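Local coordinates for PA1221 (Pseudomonas aeruginosa, PDB 4DG8), which belongs to the AMP-binding enzyme family of the ANL clan, also carries a phosphopantetheine attachment region, and holds adenosine monophosphate in a pocket, at residues A[166-171]-A[187-192]; A[92-97]-A[220-225]; A[262-267]-A[273-278]; A[235-240]-A[246-251]. One frame throughout, in Å; residues are numbered along the deposited sequence.

Contact 1 (A[166-171]-A[187-192]); sequences IAYINF and AGITRL
Ala167 on strand 166-172 and Ile189 on helix 186-193 mark the nearest approach of the two backbones, with 8.1 Å between their CA atoms. The contact is small, buried and apolar. Ile189 carries the helix side of it. Its CD1 methyl reaches the strand in two places, at Ala167 and at Tyr168. The CB of Ala167 lies 3.5 Å from Ile189 CD1. The same methyl comes to the edge of the Tyr168 ring, near its plane, and CE2 of Tyr168 is 3.6 Å from Ile189 CD1. Ile189 CG1 follows behind and is 3.9 Å from Tyr168 CE2. Tyr168 has its CG between the backbone N and the carbonyl carbon (chi1 65°), and this brings the ring to the helix although the CB does not point at it. The hydroxyl is hydrogen-bonded to Thr219 OG1, which ties the far end of the ring. Tyr104 of the neighbouring strand 103-106 meets the ring with the planes at about 25°. Bound adenosine monophosphate is about 9 Å from the Tyr168 side chain. Ala167 and Tyr168 both face Cys184 on antiparallel strand 180-185, which makes a classic beta bulge in the mixed sheet of the AMP-binding region.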
loop_
_atom_site.group_PDB
_atom_site.type_symbol
_atom_site.label_atom_id
_atom_site.label_comp_id
_atom_site.label_asym_id
_atom_site.label_seq_id
_atom_site.Cartn_x
_atom_site.Cartn_y
_atom_site.Cartn_z
ATOM N N ILE A 166 -11.825 8.898 -9.382
ATOM C CA ILE A 166 -11.257 7.775 -8.633
ATOM C C ILE A 166 -10.350 6.984 -9.570
ATOM O O ILE A 166 -10.757 6.648 -10.687
ATOM C CB ILE A 166 -12.365 6.818 -8.095
ATOM C CG1 ILE A 166 -13.445 7.603 -7.346
ATOM C CG2 ILE A 166 -11.751 5.683 -7.225
ATOM C CD1 ILE A 166 -12.910 8.422 -6.185
ATOM N N ALA A 167 -9.097 6.791 -9.162
ATOM C CA ALA A 167 -8.174 5.854 -9.809
ATOM C C ALA A 167 -8.255 4.395 -9.303
ATOM O O ALA A 167 -8.145 3.424 -10.069
ATOM C CB ALA A 167 -6.737 6.378 -9.725
ATOM N N TYR A 168 -8.388 4.228 -8.001
ATOM C CA TYR A 168 -8.416 2.864 -7.472
ATOM C C TYR A 168 -9.047 2.764 -6.103
ATOM O O TYR A 168 -9.235 3.770 -5.409
ATOM C CB TYR A 168 -7.013 2.214 -7.485
ATOM C CG TYR A 168 -5.982 2.847 -6.578
ATOM C CD1 TYR A 168 -5.979 2.606 -5.207
ATOM C CD2 TYR A 168 -4.974 3.648 -7.100
ATOM C CE1 TYR A 168 -5.025 3.185 -4.379
ATOM C CE2 TYR A 168 -4.010 4.224 -6.281
ATOM C CZ TYR A 168 -4.035 3.994 -4.926
ATOM O OH TYR A 168 -3.058 4.571 -4.127
ATOM N N ILE A 169 -9.368 1.537 -5.720
ATOM C CA ILE A 169 -9.814 1.253 -4.371
ATOM C C ILE A 169 -8.862 0.282 -3.665
ATOM O O ILE A 169 -8.456 -0.723 -4.239
ATOM C CB ILE A 169 -11.242 0.674 -4.359
ATOM C CG1 ILE A 169 -12.222 1.736 -4.846
ATOM C CG2 ILE A 169 -11.607 0.149 -2.940
ATOM C CD1 ILE A 169 -13.634 1.258 -5.023
ATOM N N ASN A 170 -8.501 0.593 -2.423
ATOM C CA ASN A 170 -7.768 -0.348 -1.573
ATOM C C ASN A 170 -8.586 -0.621 -0.333
ATOM O O ASN A 170 -9.045 0.312 0.334
ATOM C CB ASN A 170 -6.404 0.201 -1.148
ATOM C CG ASN A 170 -5.365 0.128 -2.267
ATOM O OD1 ASN A 170 -5.698 -0.085 -3.444
ATOM N ND2 ASN A 170 -4.097 0.317 -1.906
ATOM N N PHE A 171 -8.766 -1.890 0.004
ATOM C CA PHE A 171 -9.574 -2.205 1.180
ATOM C C PHE A 171 -8.692 -2.137 2.429
ATOM O O PHE A 171 -7.527 -2.559 2.403
ATOM C CB PHE A 171 -10.216 -3.582 1.051
ATOM C CG PHE A 171 -11.552 -3.570 0.350
ATOM C CD1 PHE A 171 -12.695 -3.171 1.020
ATOM C CD2 PHE A 171 -11.663 -3.960 -0.977
ATOM C CE1 PHE A 171 -13.934 -3.161 0.377
ATOM C CE2 PHE A 171 -12.902 -3.959 -1.624
ATOM C CZ PHE A 171 -14.030 -3.554 -0.950
ATOM N N ALA A 187 -5.425 12.554 -8.775
ATOM C CA ALA A 187 -4.578 13.559 -8.131
ATOM C C ALA A 187 -3.691 13.007 -7.025
ATOM O O ALA A 187 -2.561 13.454 -6.872
ATOM C CB ALA A 187 -5.418 14.713 -7.585
ATOM N N GLY A 188 -4.198 12.070 -6.230
ATOM C CA GLY A 188 -3.408 11.515 -5.141
ATOM C C GLY A 188 -2.172 10.834 -5.707
ATOM O O GLY A 188 -1.048 10.934 -5.164
ATOM N N ILE A 189 -2.374 10.167 -6.842
ATOM C CA ILE A 189 -1.279 9.490 -7.535
ATOM C C ILE A 189 -0.278 10.436 -8.191
ATOM O O ILE A 189 0.944 10.256 -8.021
ATOM C CB ILE A 189 -1.805 8.528 -8.625
ATOM C CG1 ILE A 189 -2.693 7.453 -7.992
ATOM C CG2 ILE A 189 -0.632 7.883 -9.339
ATOM C CD1 ILE A 189 -3.310 6.496 -9.003
ATOM N N THR A 190 -0.772 11.416 -8.961
ATOM C CA THR A 190 0.148 12.315 -9.665
ATOM C C THR A 190 0.857 13.251 -8.672
ATOM O O THR A 190 2.021 13.588 -8.872
ATOM C CB THR A 190 -0.514 13.123 -10.827
ATOM O OG1 THR A 190 -1.566 13.938 -10.310
ATOM C CG2 THR A 190 -1.082 12.178 -11.909
ATOM N N ARG A 191 0.181 13.632 -7.586
ATOM C CA ARG A 191 0.833 14.435 -6.546
ATOM C C ARG A 191 1.908 13.591 -5.867
ATOM O O ARG A 191 2.993 14.097 -5.572
ATOM C CB ARG A 191 -0.157 15.034 -5.530
ATOM C CG ARG A 191 -0.573 14.105 -4.345
ATOM C CD ARG A 191 0.527 14.114 -3.272
ATOM N NE ARG A 191 0.086 13.772 -1.918
ATOM C CZ ARG A 191 -0.160 12.531 -1.493
ATOM N NH1 ARG A 191 -0.063 11.494 -2.325
ATOM N NH2 ARG A 191 -0.532 12.322 -0.239
ATOM N N LEU A 192 1.619 12.308 -5.650
ATOM C CA LEU A 192 2.622 11.423 -5.067
ATOM C C LEU A 192 3.886 11.345 -5.933
ATOM O O LEU A 192 5.015 11.379 -5.414
ATOM C CB LEU A 192 2.053 9.994 -4.864
ATOM C CG LEU A 192 3.079 8.932 -4.401
ATOM C CD1 LEU A 192 3.603 9.275 -3.001
ATOM C CD2 LEU A 192 2.514 7.513 -4.448
#

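Contact 2 (A[92-97]-A[220-225])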
loop_
_atom_site.group_PDB
_atom_site.type_symbol
_atom_site.label_atom_id
_atom_site.label_comp_id
_atom_site.label_asym_id
_atom_site.label_seq_id
_atom_site.Cartn_x
_atom_site.Cartn_y
_atom_site.Cartn_z
ATOM N N THR A 92 -0.725 -3.226 -18.085
ATOM C CA THR A 92 -1.583 -2.760 -19.169
ATOM C C THR A 92 -3.057 -2.644 -18.724
ATOM O O THR A 92 -3.761 -1.692 -19.102
ATOM C CB THR A 92 -1.460 -3.691 -20.388
ATOM O OG1 THR A 92 -0.073 -3.868 -20.703
ATOM C CG2 THR A 92 -2.201 -3.133 -21.599
ATOM N N CYS A 93 -3.528 -3.601 -17.932
ATOM C CA CYS A 93 -4.891 -3.518 -17.396
ATOM C C CYS A 93 -5.086 -2.252 -16.588
ATOM O O CYS A 93 -6.102 -1.579 -16.720
ATOM C CB CYS A 93 -5.207 -4.704 -16.472
ATOM S SG CYS A 93 -5.641 -6.212 -17.314
ATOM N N LEU A 94 -4.121 -1.943 -15.725
ATOM C CA LEU A 94 -4.278 -0.771 -14.863
ATOM C C LEU A 94 -4.404 0.486 -15.714
ATOM O O LEU A 94 -5.240 1.365 -15.437
ATOM C CB LEU A 94 -3.088 -0.621 -13.904
ATOM C CG LEU A 94 -2.830 -1.773 -12.924
ATOM C CD1 LEU A 94 -1.666 -1.399 -12.027
ATOM C CD2 LEU A 94 -4.073 -2.077 -12.083
ATOM N N LEU A 95 -3.567 0.586 -16.750
ATOM C CA LEU A 95 -3.642 1.791 -17.574
ATOM C C LEU A 95 -4.955 1.836 -18.374
ATOM O O LEU A 95 -5.527 2.902 -18.562
ATOM C CB LEU A 95 -2.423 1.910 -18.515
ATOM C CG LEU A 95 -2.349 3.130 -19.434
ATOM C CD1 LEU A 95 -2.368 4.437 -18.613
ATOM C CD2 LEU A 95 -1.098 3.063 -20.336
ATOM N N ALA A 96 -5.410 0.687 -18.874
ATOM C CA ALA A 96 -6.620 0.661 -19.700
ATOM C C ALA A 96 -7.850 1.035 -18.848
ATOM O O ALA A 96 -8.763 1.756 -19.300
ATOM C CB ALA A 96 -6.794 -0.704 -20.338
ATOM N N ILE A 97 -7.843 0.558 -17.606
ATOM C CA ILE A 97 -8.883 0.912 -16.652
ATOM C C ILE A 97 -8.881 2.416 -16.434
ATOM O O ILE A 97 -9.916 3.062 -16.585
ATOM C CB ILE A 97 -8.744 0.155 -15.314
ATOM C CG1 ILE A 97 -9.231 -1.284 -15.482
ATOM C CG2 ILE A 97 -9.610 0.822 -14.232
ATOM C CD1 ILE A 97 -8.587 -2.287 -14.511
ATOM N N LEU A 220 3.375 3.775 -5.776
ATOM C CA LEU A 220 4.691 4.374 -5.977
ATOM C C LEU A 220 5.531 3.542 -6.959
ATOM O O LEU A 220 6.173 4.087 -7.869
ATOM C CB LEU A 220 5.433 4.492 -4.646
ATOM C CG LEU A 220 6.886 4.947 -4.773
ATOM C CD1 LEU A 220 6.940 6.367 -5.354
ATOM C CD2 LEU A 220 7.557 4.878 -3.414
ATOM N N GLU A 221 5.564 2.230 -6.748
ATOM C CA GLU A 221 6.427 1.397 -7.596
ATOM C C GLU A 221 6.089 1.504 -9.087
ATOM O O GLU A 221 6.972 1.575 -9.941
ATOM C CB GLU A 221 6.372 -0.057 -7.146
ATOM C CG GLU A 221 6.945 -0.257 -5.745
ATOM C CD GLU A 221 6.698 -1.646 -5.208
ATOM O OE1 GLU A 221 6.218 -2.519 -5.970
ATOM O OE2 GLU A 221 6.993 -1.855 -4.016
ATOM N N ILE A 222 4.801 1.511 -9.383
ATOM C CA ILE A 222 4.332 1.529 -10.756
ATOM C C ILE A 222 4.316 2.936 -11.320
ATOM O O ILE A 222 5.026 3.238 -12.290
ATOM C CB ILE A 222 2.955 0.868 -10.864
ATOM C CG1 ILE A 222 3.088 -0.607 -10.460
ATOM C CG2 ILE A 222 2.381 1.025 -12.289
ATOM C CD1 ILE A 222 1.751 -1.304 -10.107
ATOM N N TRP A 223 3.512 3.809 -10.712
ATOM C CA TRP A 223 3.339 5.134 -11.284
ATOM C C TRP A 223 4.559 6.039 -11.085
ATOM O O TRP A 223 4.787 6.951 -11.864
ATOM C CB TRP A 223 2.040 5.769 -10.778
ATOM C CG TRP A 223 0.883 4.882 -11.120
ATOM C CD1 TRP A 223 0.131 4.137 -10.257
ATOM C CD2 TRP A 223 0.399 4.586 -12.436
ATOM N NE1 TRP A 223 -0.812 3.410 -10.957
ATOM C CE2 TRP A 223 -0.666 3.661 -12.295
ATOM C CE3 TRP A 223 0.761 5.010 -13.722
ATOM C CZ2 TRP A 223 -1.397 3.174 -13.396
ATOM C CZ3 TRP A 223 0.039 4.519 -14.822
ATOM C CH2 TRP A 223 -1.031 3.620 -14.644
ATOM N N GLY A 224 5.355 5.781 -10.053
ATOM C CA GLY A 224 6.597 6.522 -9.914
ATOM C C GLY A 224 7.495 6.367 -11.144
ATOM O O GLY A 224 8.141 7.321 -11.579
ATOM N N ALA A 225 7.568 5.154 -11.683
ATOM C CA ALA A 225 8.230 4.928 -12.969
ATOM C C ALA A 225 7.483 5.526 -14.143
ATOM O O ALA A 225 8.012 6.393 -14.861
ATOM C CB ALA A 225 8.406 3.431 -13.219
#
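Leu94 meets both Ile222 and Trp223, and Leu95 adds a second touch on Trp223. The two leucines lie on helix 88-99 and their partners on helix 217-226. All four residues are buried. CD1 of Leu94 is 3.9 Å from CD1 of Ile222, where the two side chains cross at about a right angle. CB of Leu94 sits obliquely to the indole, 4.2 Å from Trp223 CZ2. CD1 of Leu95 comes to the ring edge, near its plane, 4.3 Å from Trp223 CH2. The benzo end of the tryptophan thus does the touching. Its CG lies anti to the carbonyl carbon (chi1 -57°), which carries the six-membered end of the indole to helix 88-99.

The next shell holds the indole in place. Within its own helix, Ile222 CG2 sits over the centre of one ring face, 4.0 Å above the plane. Trp223 NE1 is hydrogen-bonded to Tyr104 OH, so the polar edge is satisfied. The axes of segments 92-97 and 220-225 come no closer than 12.3 Å, a spacing bridged by the side chains, and the signed crossing angle is -68°.

Further out, Leu94 packs on Val82 of strand 79-83. Leu95 touches Ala62 of helix 55-72 and Phe33 of helix 29-39. Trp223 reaches Val29 of that last helix.

Contact 3 (A[262-267]-A[273-278]); sequences SLFNTL and DCLGGL
The ring of Phe264 meets Leu275 at an oblique angle, with CE1 of Phe264 4.4 Å from CD1 of Leu275. The setting is a beta-alpha-beta crossover. Strand 256-260 leads into helix 261-270, and the chain returns through segment 273-278 to the parallel neighbour, strand 280-284. At the ring edge, in its plane, lies OD1 of Asn265, the next residue on the helix. The Phe264 side chain also touches His292, Val293 and Ala296 of helix 290-299 and Leu281 and Thr283 of strand 280-284. Phe264 is therefore packed between helix and sheet. Its CG stands anti to the backbone N (chi1 174°), and the ring end, not the CB, is what approaches segment 273-278.

Residues 273-275 belong to a short 3-10 piece that starts before them. A type II turn then runs from Leu275 to Leu278, closed by Leu278 N to Leu275 O at 3.0 Å. Gly277 has a positive phi (99°), which suits the third position of such a turn. Asp273, two residues before the turn starts, makes a salt bridge to Arg299 of helix 290-299.

On the helix, Ser262 O accepts from two donors of Thr266. Thr266 N is 3.0 Å from Ser262 O and Thr266 OG1 is 2.9 Å from it, and they arrive from opposite faces of the carbonyl plane. The remaining contact across the segments is a sulfur one. The Cys274 side chain leaves the backbone toward the helix, and its SG rests 4.0 Å from CB of Leu267.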
loop_
_atom_site.group_PDB
_atom_site.type_symbol
_atom_site.label_atom_id
_atom_site.label_comp_id
_atom_site.label_asym_id
_atom_site.label_seq_id
_atom_site.Cartn_x
_atom_site.Cartn_y
_atom_site.Cartn_z
ATOM N N SER A 262 10.292 -4.435 7.591
ATOM C CA SER A 262 10.730 -5.764 8.053
ATOM C C SER A 262 11.481 -6.498 6.937
ATOM O O SER A 262 12.457 -7.199 7.207
ATOM C CB SER A 262 9.565 -6.579 8.655
ATOM O OG SER A 262 8.568 -6.833 7.688
ATOM N N LEU A 263 11.096 -6.259 5.675
ATOM C CA LEU A 263 11.821 -6.851 4.544
ATOM C C LEU A 263 13.221 -6.235 4.403
ATOM O O LEU A 263 14.220 -6.937 4.197
ATOM C CB LEU A 263 11.037 -6.689 3.230
ATOM C CG LEU A 263 11.682 -7.307 1.972
ATOM C CD1 LEU A 263 12.089 -8.796 2.178
ATOM C CD2 LEU A 263 10.802 -7.146 0.720
ATOM N N PHE A 264 13.273 -4.912 4.515
ATOM C CA PHE A 264 14.531 -4.185 4.591
ATOM C C PHE A 264 15.424 -4.809 5.671
ATOM O O PHE A 264 16.548 -5.200 5.405
ATOM C CB PHE A 264 14.247 -2.701 4.872
ATOM C CG PHE A 264 15.471 -1.864 5.115
ATOM C CD1 PHE A 264 16.168 -1.290 4.058
ATOM C CD2 PHE A 264 15.917 -1.632 6.409
ATOM C CE1 PHE A 264 17.287 -0.503 4.288
ATOM C CE2 PHE A 264 17.036 -0.854 6.645
ATOM C CZ PHE A 264 17.719 -0.283 5.584
ATOM N N ASN A 265 14.906 -4.939 6.884
ATOM C CA ASN A 265 15.697 -5.455 8.000
ATOM C C ASN A 265 16.259 -6.854 7.710
ATOM O O ASN A 265 17.429 -7.132 7.978
ATOM C CB ASN A 265 14.843 -5.495 9.270
ATOM C CG ASN A 265 14.450 -4.121 9.732
ATOM O OD1 ASN A 265 15.007 -3.128 9.263
ATOM N ND2 ASN A 265 13.500 -4.043 10.666
ATOM N N THR A 266 15.412 -7.730 7.174
ATOM C CA THR A 266 15.832 -9.080 6.818
ATOM C C THR A 266 16.934 -9.102 5.762
ATOM O O THR A 266 17.942 -9.801 5.916
ATOM C CB THR A 266 14.639 -9.901 6.309
ATOM O OG1 THR A 266 13.595 -9.816 7.274
ATOM C CG2 THR A 266 15.023 -11.361 6.129
ATOM N N LEU A 267 16.733 -8.348 4.691
ATOM C CA LEU A 267 17.713 -8.306 3.611
ATOM C C LEU A 267 19.020 -7.784 4.171
ATOM O O LEU A 267 20.092 -8.290 3.847
ATOM C CB LEU A 267 17.223 -7.424 2.459
ATOM C CG LEU A 267 15.974 -7.897 1.712
ATOM C CD1 LEU A 267 15.591 -6.877 0.644
ATOM C CD2 LEU A 267 16.183 -9.258 1.093
ATOM N N ASP A 273 24.949 -6.440 1.166
ATOM C CA ASP A 273 25.409 -6.107 -0.177
ATOM C C ASP A 273 24.343 -6.318 -1.255
ATOM O O ASP A 273 24.546 -5.884 -2.390
ATOM C CB ASP A 273 26.692 -6.866 -0.566
ATOM C CG ASP A 273 27.944 -6.314 0.115
ATOM O OD1 ASP A 273 27.882 -5.221 0.725
ATOM O OD2 ASP A 273 29.002 -6.971 0.017
ATOM N N CYS A 274 23.212 -6.964 -0.940
ATOM C CA CYS A 274 22.206 -7.163 -1.997
ATOM C C CYS A 274 21.561 -5.846 -2.457
ATOM O O CYS A 274 20.889 -5.786 -3.487
ATOM C CB CYS A 274 21.139 -8.188 -1.609
ATOM S SG CYS A 274 19.879 -7.613 -0.466
ATOM N N LEU A 275 21.774 -4.790 -1.693
ATOM C CA LEU A 275 21.224 -3.491 -2.061
ATOM C C LEU A 275 22.097 -2.782 -3.101
ATOM O O LEU A 275 21.647 -1.817 -3.731
ATOM C CB LEU A 275 21.073 -2.608 -0.829
ATOM C CG LEU A 275 20.252 -3.246 0.298
ATOM C CD1 LEU A 275 20.249 -2.329 1.515
ATOM C CD2 LEU A 275 18.825 -3.617 -0.173
ATOM N N GLY A 276 23.332 -3.266 -3.278
ATOM C CA GLY A 276 24.285 -2.614 -4.165
ATOM C C GLY A 276 23.702 -2.354 -5.546
ATOM O O GLY A 276 23.098 -3.242 -6.150
ATOM N N GLY A 277 23.872 -1.135 -6.057
ATOM C CA GLY A 277 23.298 -0.797 -7.351
ATOM C C GLY A 277 21.976 -0.033 -7.266
ATOM O O GLY A 277 21.535 0.553 -8.260
ATOM N N LEU A 278 21.336 -0.031 -6.095
ATOM C CA LEU A 278 20.181 0.859 -5.867
ATOM C C LEU A 278 20.627 2.310 -5.707
ATOM O O LEU A 278 21.570 2.603 -4.966
ATOM C CB LEU A 278 19.369 0.431 -4.638
ATOM C CG LEU A 278 18.576 -0.869 -4.767
ATOM C CD1 LEU A 278 17.809 -1.153 -3.459
ATOM C CD2 LEU A 278 17.624 -0.801 -5.957
#

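Contact 4 (A[235-240]-A[246-251])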
loop_
_atom_site.group_PDB
_atom_site.type_symbol
_atom_site.label_atom_id
_atom_site.label_comp_id
_atom_site.label_asym_id
_atom_site.label_seq_id
_atom_site.Cartn_x
_atom_site.Cartn_y
_atom_site.Cartn_z
ATOM N N ASN A 235 9.026 -7.871 -10.664
ATOM C CA ASN A 235 9.597 -9.066 -10.104
ATOM C C ASN A 235 8.671 -10.210 -10.459
ATOM O O ASN A 235 7.688 -10.480 -9.763
ATOM C CB ASN A 235 9.684 -8.970 -8.574
ATOM C CG ASN A 235 10.054 -10.315 -7.928
ATOM O OD1 ASN A 235 10.620 -11.185 -8.583
ATOM N ND2 ASN A 235 9.723 -10.487 -6.650
ATOM N N ASP A 236 9.042 -10.900 -11.535
ATOM C CA ASP A 236 8.468 -12.182 -11.949
ATOM C C ASP A 236 9.403 -13.347 -11.632
ATOM O O ASP A 236 9.279 -14.425 -12.213
ATOM C CB ASP A 236 8.032 -12.172 -13.420
ATOM C CG ASP A 236 9.096 -11.610 -14.336
ATOM O OD1 ASP A 236 10.267 -11.503 -13.887
ATOM O OD2 ASP A 236 8.756 -11.293 -15.495
ATOM N N LEU A 237 10.439 -13.079 -10.844
ATOM C CA LEU A 237 11.425 -14.105 -10.502
ATOM C C LEU A 237 11.026 -15.023 -9.340
ATOM O O LEU A 237 11.227 -16.231 -9.394
ATOM C CB LEU A 237 12.785 -13.460 -10.234
ATOM C CG LEU A 237 13.399 -12.833 -11.483
ATOM C CD1 LEU A 237 14.773 -12.266 -11.183
ATOM C CD2 LEU A 237 13.492 -13.875 -12.588
ATOM N N GLY A 238 10.462 -14.444 -8.289
ATOM C CA GLY A 238 10.111 -15.202 -7.106
ATOM C C GLY A 238 10.044 -14.289 -5.895
ATOM O O GLY A 238 10.340 -13.093 -6.009
ATOM N N PRO A 239 9.656 -14.848 -4.729
ATOM C CA PRO A 239 9.569 -14.047 -3.504
ATOM C C PRO A 239 10.857 -13.249 -3.301
ATOM O O PRO A 239 11.962 -13.797 -3.384
ATOM C CB PRO A 239 9.433 -15.096 -2.404
ATOM C CG PRO A 239 8.779 -16.302 -3.094
ATOM C CD PRO A 239 9.345 -16.276 -4.508
ATOM N N LEU A 240 10.717 -11.958 -3.035
ATOM C CA LEU A 240 11.897 -11.115 -2.963
ATOM C C LEU A 240 12.793 -11.523 -1.790
ATOM O O LEU A 240 12.353 -11.580 -0.644
ATOM C CB LEU A 240 11.512 -9.642 -2.868
ATOM C CG LEU A 240 12.703 -8.721 -3.143
ATOM C CD1 LEU A 240 13.040 -8.722 -4.627
ATOM C CD2 LEU A 240 12.435 -7.316 -2.658
ATOM N N ARG A 246 19.231 -9.123 -6.060
ATOM C CA ARG A 246 20.503 -9.039 -6.772
ATOM C C ARG A 246 20.317 -9.260 -8.275
ATOM O O ARG A 246 20.949 -8.590 -9.092
ATOM C CB ARG A 246 21.502 -10.057 -6.223
ATOM C CG ARG A 246 22.323 -9.585 -5.023
ATOM C CD ARG A 246 23.280 -10.714 -4.590
ATOM N NE ARG A 246 23.994 -10.417 -3.350
ATOM C CZ ARG A 246 25.179 -9.819 -3.285
ATOM N NH1 ARG A 246 25.793 -9.437 -4.394
ATOM N NH2 ARG A 246 25.752 -9.589 -2.109
ATOM N N GLN A 247 19.444 -10.197 -8.640
ATOM C CA GLN A 247 19.184 -10.485 -10.051
ATOM C C GLN A 247 18.452 -9.336 -10.709
ATOM O O GLN A 247 18.768 -8.929 -11.828
ATOM C CB GLN A 247 18.299 -11.708 -10.186
ATOM C CG GLN A 247 19.002 -12.912 -10.739
ATOM C CD GLN A 247 18.040 -14.057 -10.953
ATOM O OE1 GLN A 247 17.432 -14.552 -10.002
ATOM N NE2 GLN A 247 17.860 -14.453 -12.208
ATOM N N LEU A 248 17.453 -8.832 -10.003
ATOM C CA LEU A 248 16.610 -7.775 -10.537
ATOM C C LEU A 248 17.403 -6.484 -10.758
ATOM O O LEU A 248 17.150 -5.759 -11.715
ATOM C CB LEU A 248 15.395 -7.551 -9.631
ATOM C CG LEU A 248 14.372 -8.699 -9.686
ATOM C CD1 LEU A 248 13.309 -8.606 -8.588
ATOM C CD2 LEU A 248 13.751 -8.789 -11.088
ATOM N N ILE A 249 18.358 -6.201 -9.874
ATOM C CA ILE A 249 19.248 -5.062 -10.074
ATOM C C ILE A 249 20.273 -5.350 -11.181
ATOM O O ILE A 249 20.407 -4.593 -12.133
ATOM C CB ILE A 249 19.988 -4.695 -8.774
ATOM C CG1 ILE A 249 18.992 -4.207 -7.718
ATOM C CG2 ILE A 249 21.095 -3.676 -9.060
ATOM C CD1 ILE A 249 19.569 -4.111 -6.311
ATOM N N GLY A 250 20.968 -6.474 -11.063
ATOM C CA GLY A 250 22.066 -6.787 -11.962
ATOM C C GLY A 250 21.642 -7.174 -13.370
ATOM O O GLY A 250 22.254 -6.739 -14.345
ATOM N N GLU A 251 20.618 -8.013 -13.485
ATOM C CA GLU A 251 20.151 -8.437 -14.805
ATOM C C GLU A 251 19.192 -7.458 -15.455
ATOM O O GLU A 251 19.169 -7.312 -16.674
ATOM C CB GLU A 251 19.522 -9.829 -14.744
ATOM C CG GLU A 251 20.513 -10.891 -14.321
ATOM C CD GLU A 251 19.868 -12.242 -14.101
ATOM O OE1 GLU A 251 18.749 -12.461 -14.622
ATOM O OE2 GLU A 251 20.488 -13.079 -13.407
#
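Leu248 is the main apolar partner in this contact and is touched by Asn235, Leu237 and Leu240. CD1 of Leu248 lies 3.6 Å from CB of Asn235, and the two side chains cross at about a right angle. CD2 of Leu248 is 3.6 Å from CD1 of Leu237, as these leucines slide past each other in opposite directions. Leu240 comes in more loosely, its CD1 4.0 Å from Leu248 CD1.

A second group pairs a methyl with an amide. Leu237 CD1 lies alongside the Gln247 chain, from CB to the amide, and is 3.7 Å from Gln247 OE1. The NE2 of Gln247 turns to Glu251 one turn on and is 3.2 Å from Glu251 OE2, which it meets on the syn side but 32° out of the carboxylate plane.

The polar bonds of segment 235-240 are internal and shape the loop. Asn235 OD1 accepts from Leu237 N at 3.0 Å, an Asx turn, and also from Gly238 N. Both donors come from the same face of the amide plane. In return Asn235 ND2 gives a bond of 2.8 Å to Gly238 O. That ND2 has a further partner in Asn210 OD1.

Segment 235-240 links strand 231-234 to helix 242-250 at the surface. Asp236 makes a salt bridge to Arg252, the residue after segment 246-251. Leu240 and Leu248 both pack on Leu208 of strand 206-209, which runs parallel beside strand 231-234.

Contacts 1, 2 and 3 are buried, while contact 4 lies at the surface. Contacts 1 and 2 form one continuous packed region, where Ile189 CG2 is 3.7 Å from Trp223 CB. Contacts 3 and 4 also touch, through the helix 242-250 that carries segment 246-251: Ile249 CD1 packs on Leu278 CG at 3.7 Å. The two pairs do not touch; contact 2 comes nearest, with about 8 Å between its nearest atoms and those of contacts 3 and 4. Apolar touches dominate all four. Contact 1 joins a strand to a helix, contact 2 two helices, contact 3 a helix to a 3-10 turn, and contact 4 a helix to a loop. Contact 4 differs in the Asx turn of Asn235, whose amide bonds to backbone atoms of its own loop.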